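Local atomic coordinates of Mlr6093 protein (Mesorhizobium loti, PDB entry 2QJ8), a protein that is probably a zinc-dependent hydrolase of the aspartoacylase family, acting on ester bonds or on the carbon-nitrogen bonds of linear amides. Residues D299-I311 with N320-R332. Residues are numbered along the deposited sequence; the frame is centred on the assembly and turned at random.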
loop_
_atom_site.group_PDB
_atom_site.type_symbol
_atom_site.label_atom_id
_atom_site.label_comp_id
_atom_site.label_asym_id
_atom_site.label_seq_id
_atom_site.Cartn_x
_atom_site.Cartn_y
_atom_site.Cartn_z
ATOM N N ASP A 299 -16.278 3.076 -17.690
ATOM C CA ASP A 299 -16.658 3.827 -16.480
ATOM C C ASP A 299 -17.421 2.943 -15.493
ATOM O O ASP A 299 -18.262 2.126 -15.903
ATOM C CB ASP A 299 -17.566 4.989 -16.828
ATOM C CG ASP A 299 -16.924 5.959 -17.748
ATOM O OD1 ASP A 299 -15.754 6.332 -17.502
ATOM O OD2 ASP A 299 -17.616 6.368 -18.705
ATOM N N ILE A 300 -17.112 3.109 -14.203
ATOM C CA ILE A 300 -17.769 2.383 -13.103
ATOM C C ILE A 300 -18.492 3.471 -12.275
ATOM O O ILE A 300 -17.844 4.290 -11.616
ATOM C CB ILE A 300 -16.766 1.563 -12.250
ATOM C CG1 ILE A 300 -15.960 0.579 -13.127
ATOM C CG2 ILE A 300 -17.525 0.828 -11.117
ATOM C CD1 ILE A 300 -14.864 -0.126 -12.430
ATOM N N ARG A 301 -19.829 3.483 -12.332
ATOM C CA ARG A 301 -20.631 4.542 -11.718
ATOM C C ARG A 301 -21.409 4.169 -10.440
ATOM O O ARG A 301 -21.873 3.029 -10.284
ATOM C CB ARG A 301 -21.620 5.067 -12.755
ATOM C CG ARG A 301 -20.988 5.774 -13.937
ATOM C CD ARG A 301 -22.000 6.048 -15.029
ATOM N NE ARG A 301 -21.329 6.667 -16.171
ATOM C CZ ARG A 301 -21.137 7.976 -16.363
ATOM N NH1 ARG A 301 -21.554 8.890 -15.503
ATOM N NH2 ARG A 301 -20.487 8.393 -17.445
ATOM N N ALA A 302 -21.551 5.158 -9.552
ATOM C CA ALA A 302 -22.343 5.046 -8.329
ATOM C C ALA A 302 -23.837 4.842 -8.686
ATOM O O ALA A 302 -24.386 5.509 -9.575
ATOM C CB ALA A 302 -22.187 6.301 -7.473
ATOM N N GLN A 303 -24.475 3.907 -7.995
ATOM C CA GLN A 303 -25.894 3.616 -8.192
ATOM C C GLN A 303 -26.818 4.489 -7.341
ATOM O O GLN A 303 -28.032 4.418 -7.507
ATOM C CB GLN A 303 -26.183 2.146 -7.941
ATOM C CG GLN A 303 -25.429 1.246 -8.889
ATOM C CD GLN A 303 -25.774 -0.216 -8.725
ATOM O OE1 GLN A 303 -26.937 -0.589 -8.561
ATOM N NE2 GLN A 303 -24.761 -1.055 -8.810
ATOM N N SER A 304 -26.262 5.286 -6.429
ATOM C CA SER A 304 -27.049 6.194 -5.610
ATOM C C SER A 304 -26.146 7.239 -4.990
ATOM O O SER A 304 -24.915 7.095 -4.985
ATOM C CB SER A 304 -27.788 5.454 -4.472
ATOM O OG SER A 304 -26.918 5.180 -3.396
ATOM N N LYS A 305 -26.774 8.281 -4.449
ATOM C CA LYS A 305 -26.052 9.328 -3.758
ATOM C C LYS A 305 -25.509 8.645 -2.523
ATOM O O LYS A 305 -26.258 7.994 -1.811
ATOM C CB LYS A 305 -26.974 10.500 -3.386
ATOM C CG LYS A 305 -26.246 11.635 -2.714
ATOM C CD LYS A 305 -27.147 12.777 -2.387
ATOM C CE LYS A 305 -26.370 13.865 -1.671
ATOM N NZ LYS A 305 -25.285 14.447 -2.513
ATOM N N SER A 306 -24.202 8.746 -2.307
ATOM C CA SER A 306 -23.550 8.049 -1.221
ATOM C C SER A 306 -22.185 8.648 -0.914
ATOM O O SER A 306 -21.746 9.582 -1.604
ATOM C CB SER A 306 -23.416 6.567 -1.614
ATOM O OG SER A 306 -23.015 6.460 -2.975
ATOM N N THR A 307 -21.554 8.139 0.156
ATOM C CA THR A 307 -20.208 8.539 0.571
ATOM C C THR A 307 -19.246 7.434 0.231
ATOM O O THR A 307 -19.596 6.267 0.309
ATOM C CB THR A 307 -20.148 8.848 2.095
ATOM O OG1 THR A 307 -21.054 9.923 2.377
ATOM C CG2 THR A 307 -18.765 9.277 2.536
ATOM N N VAL A 308 -18.040 7.791 -0.171
ATOM C CA VAL A 308 -16.998 6.793 -0.436
ATOM C C VAL A 308 -16.416 6.322 0.884
ATOM O O VAL A 308 -15.772 7.086 1.586
ATOM C CB VAL A 308 -15.858 7.295 -1.336
ATOM C CG1 VAL A 308 -14.809 6.168 -1.525
ATOM C CG2 VAL A 308 -16.412 7.778 -2.699
ATOM N N PHE A 309 -16.666 5.061 1.213
ATOM C CA PHE A 309 -16.154 4.475 2.431
ATOM C C PHE A 309 -14.806 3.863 2.131
ATOM O O PHE A 309 -13.886 4.057 2.889
ATOM C CB PHE A 309 -17.110 3.430 3.009
ATOM C CG PHE A 309 -16.471 2.573 4.080
ATOM C CD1 PHE A 309 -16.313 3.067 5.362
ATOM C CD2 PHE A 309 -15.983 1.293 3.788
ATOM C CE1 PHE A 309 -15.725 2.302 6.336
ATOM C CE2 PHE A 309 -15.360 0.533 4.770
ATOM C CZ PHE A 309 -15.245 1.044 6.051
ATOM N N ALA A 310 -14.706 3.111 1.026
ATOM C CA ALA A 310 -13.468 2.480 0.634
ATOM C C ALA A 310 -13.357 2.453 -0.879
ATOM O O ALA A 310 -14.372 2.358 -1.573
ATOM C CB ALA A 310 -13.394 1.048 1.211
ATOM N N ILE A 311 -12.129 2.544 -1.382
ATOM C CA ILE A 311 -11.868 2.522 -2.824
ATOM C C ILE A 311 -10.472 1.954 -3.072
ATOM O O ILE A 311 -9.556 2.231 -2.303
ATOM C CB ILE A 311 -12.063 3.917 -3.474
ATOM C CG1 ILE A 311 -12.070 3.776 -5.020
ATOM C CG2 ILE A 311 -11.030 4.938 -2.934
ATOM C CD1 ILE A 311 -12.493 4.966 -5.757
ATOM N N ASN A 320 -15.480 -8.870 -12.152
ATOM C CA ASN A 320 -16.326 -8.982 -10.963
ATOM C C ASN A 320 -15.629 -8.787 -9.601
ATOM O O ASN A 320 -16.099 -9.315 -8.575
ATOM C CB ASN A 320 -17.068 -10.327 -11.006
ATOM C CG ASN A 320 -18.390 -10.279 -10.267
ATOM O OD1 ASN A 320 -19.379 -9.744 -10.783
ATOM N ND2 ASN A 320 -18.418 -10.839 -9.052
ATOM N N GLU A 321 -14.513 -8.049 -9.573
ATOM C CA GLU A 321 -13.842 -7.749 -8.320
ATOM C C GLU A 321 -14.361 -6.439 -7.797
ATOM O O GLU A 321 -14.579 -5.534 -8.584
ATOM C CB GLU A 321 -12.338 -7.606 -8.452
ATOM C CG GLU A 321 -11.584 -8.902 -8.453
ATOM C CD GLU A 321 -10.121 -8.662 -8.208
ATOM O OE1 GLU A 321 -9.758 -8.193 -7.097
ATOM O OE2 GLU A 321 -9.337 -8.954 -9.122
ATOM N N GLU A 322 -14.492 -6.353 -6.472
ATOM C CA GLU A 322 -15.001 -5.173 -5.797
ATOM C C GLU A 322 -13.933 -4.092 -5.885
ATOM O O GLU A 322 -12.771 -4.333 -5.594
ATOM C CB GLU A 322 -15.378 -5.459 -4.322
ATOM C CG GLU A 322 -16.596 -6.404 -4.120
ATOM C CD GLU A 322 -17.064 -6.517 -2.634
ATOM O OE1 GLU A 322 -16.270 -6.235 -1.685
ATOM O OE2 GLU A 322 -18.242 -6.910 -2.431
ATOM N N VAL A 323 -14.330 -2.919 -6.344
ATOM C CA VAL A 323 -13.393 -1.809 -6.516
ATOM C C VAL A 323 -13.697 -0.607 -5.662
ATOM O O VAL A 323 -12.842 0.207 -5.484
ATOM C CB VAL A 323 -13.242 -1.408 -8.000
ATOM C CG1 VAL A 323 -12.630 -2.574 -8.772
ATOM C CG2 VAL A 323 -14.580 -0.944 -8.598
ATOM N N ALA A 324 -14.929 -0.476 -5.180
ATOM C CA ALA A 324 -15.305 0.620 -4.310
ATOM C C ALA A 324 -16.455 0.195 -3.392
ATOM O O ALA A 324 -17.289 -0.638 -3.782
ATOM C CB ALA A 324 -15.691 1.880 -5.163
ATOM N N ILE A 325 -16.448 0.723 -2.166
ATOM C CA ILE A 325 -17.527 0.493 -1.210
ATOM C C ILE A 325 -18.087 1.852 -0.843
ATOM O O ILE A 325 -17.395 2.686 -0.252
ATOM C CB ILE A 325 -17.083 -0.247 0.039
ATOM C CG1 ILE A 325 -16.506 -1.609 -0.358
ATOM C CG2 ILE A 325 -18.283 -0.447 0.976
ATOM C CD1 ILE A 325 -15.914 -2.313 0.765
ATOM N N LEU A 326 -19.332 2.068 -1.238
ATOM C CA LEU A 326 -20.051 3.301 -0.992
ATOM C C LEU A 326 -20.968 3.007 0.197
ATOM O O LEU A 326 -21.250 1.850 0.500
ATOM C CB LEU A 326 -20.822 3.732 -2.249
ATOM C CG LEU A 326 -20.079 4.489 -3.363
ATOM C CD1 LEU A 326 -18.615 4.155 -3.521
ATOM C CD2 LEU A 326 -20.814 4.385 -4.711
ATOM N N ALA A 327 -21.350 4.050 0.915
ATOM C CA ALA A 327 -22.223 3.918 2.071
ATOM C C ALA A 327 -23.174 5.094 2.133
ATOM O O ALA A 327 -22.880 6.184 1.617
ATOM C CB ALA A 327 -21.399 3.824 3.343
ATOM N N ARG A 328 -24.310 4.867 2.772
ATOM C CA ARG A 328 -25.324 5.882 2.923
ATOM C C ARG A 328 -25.678 6.051 4.363
ATOM O O ARG A 328 -25.637 5.089 5.097
ATOM C CB ARG A 328 -26.567 5.453 2.186
ATOM C CG ARG A 328 -26.333 5.215 0.732
ATOM C CD ARG A 328 -27.625 4.823 0.096
ATOM N NE ARG A 328 -27.447 3.705 -0.805
ATOM C CZ ARG A 328 -28.439 3.059 -1.420
ATOM N NH1 ARG A 328 -29.719 3.435 -1.265
ATOM N NH2 ARG A 328 -28.140 2.037 -2.230
ATOM N N PRO A 329 -26.096 7.266 4.764
ATOM C CA PRO A 329 -26.443 7.454 6.174
ATOM C C PRO A 329 -27.664 6.621 6.598
ATOM O O PRO A 329 -28.592 6.444 5.812
ATOM C CB PRO A 329 -26.757 8.944 6.258
ATOM C CG PRO A 329 -27.154 9.307 4.900
ATOM C CD PRO A 329 -26.338 8.488 3.984
ATOM N N LEU A 330 -27.600 6.077 7.809
ATOM C CA LEU A 330 -28.659 5.259 8.367
ATOM C C LEU A 330 -29.901 6.146 8.560
ATOM O O LEU A 330 -29.767 7.342 8.836
ATOM C CB LEU A 330 -28.145 4.642 9.690
ATOM C CG LEU A 330 -28.907 3.568 10.462
ATOM C CD1 LEU A 330 -29.064 2.319 9.635
ATOM C CD2 LEU A 330 -28.189 3.249 11.766
ATOM N N ALA A 331 -31.093 5.555 8.382
ATOM C CA ALA A 331 -32.359 6.268 8.572
ATOM C C ALA A 331 -32.393 6.830 9.999
ATOM O O ALA A 331 -32.048 6.130 10.957
ATOM C CB ALA A 331 -33.543 5.350 8.336
ATOM N N ARG A 332 -32.758 8.108 10.107
ATOM C CA ARG A 332 -32.807 8.840 11.382
ATOM C C ARG A 332 -34.151 8.642 12.105
ATOM O O ARG A 332 -34.246 8.460 13.328
ATOM C CB ARG A 332 -32.572 10.341 11.116
ATOM O OXT ARG A 332 -35.193 8.663 11.468
#
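A classic beta bulge interrupts the antiparallel pairing of 306-311 with 322-329: F309 and A310 both face I325, and the I325 carbonyl O accepts two amides. F309 N comes to it at 2.9 Å, nearly end-on to the carbonyl, whereas A310 N reaches a lone pair in the carbonyl plane. The return bond, I325 N to A310 O, is 2.7 Å long and nearly straight (174°). Beyond the bulge, T307 and A327 exchange both backbone hydrogen bonds as a regular hydrogen-bonded pair. The F309 side chain lies alongside that of I325, pointing the same way; with CG anti to the backbone N (chi1 166°), its CD2 approaches I325 CG2 obliquely at 4.0 Å. These two side chains and A327 lean on strand 178-182, through L180 and W182. On the other face, L326 reaches back over the turn at 302-305: its CD2 packs against A302 CB at 3.6 Å, with S306 OG close by. That hydroxyl donates to S304 O, tying the turn to the start of the strand. I300 and V323 meet tip to tip through CD1 and CG2, and F268 touches both. At the outer end, S304 OG lies over one face of the R328 guanidinium, offset toward its rim and 3.0 Å from R328 NE, at an angle too poor for a hydrogen bond, while R328 NE is salt-bridged to D258 on the adjoining strand 250-261. With an alanine here, D258 would probably be left without its charged mate and the S304 hydroxyl without the flat group it rests against. Strand 322-329 thus runs between 306-312 and 250-261, antiparallel to both; the arrangement is a classic-bulged antiparallel strand pair, its connection passing through strand 315-317 of the neighbouring four-stranded sheet, which also holds 298-301, within the C-terminal all-beta region of this aspartoacylase-family protein.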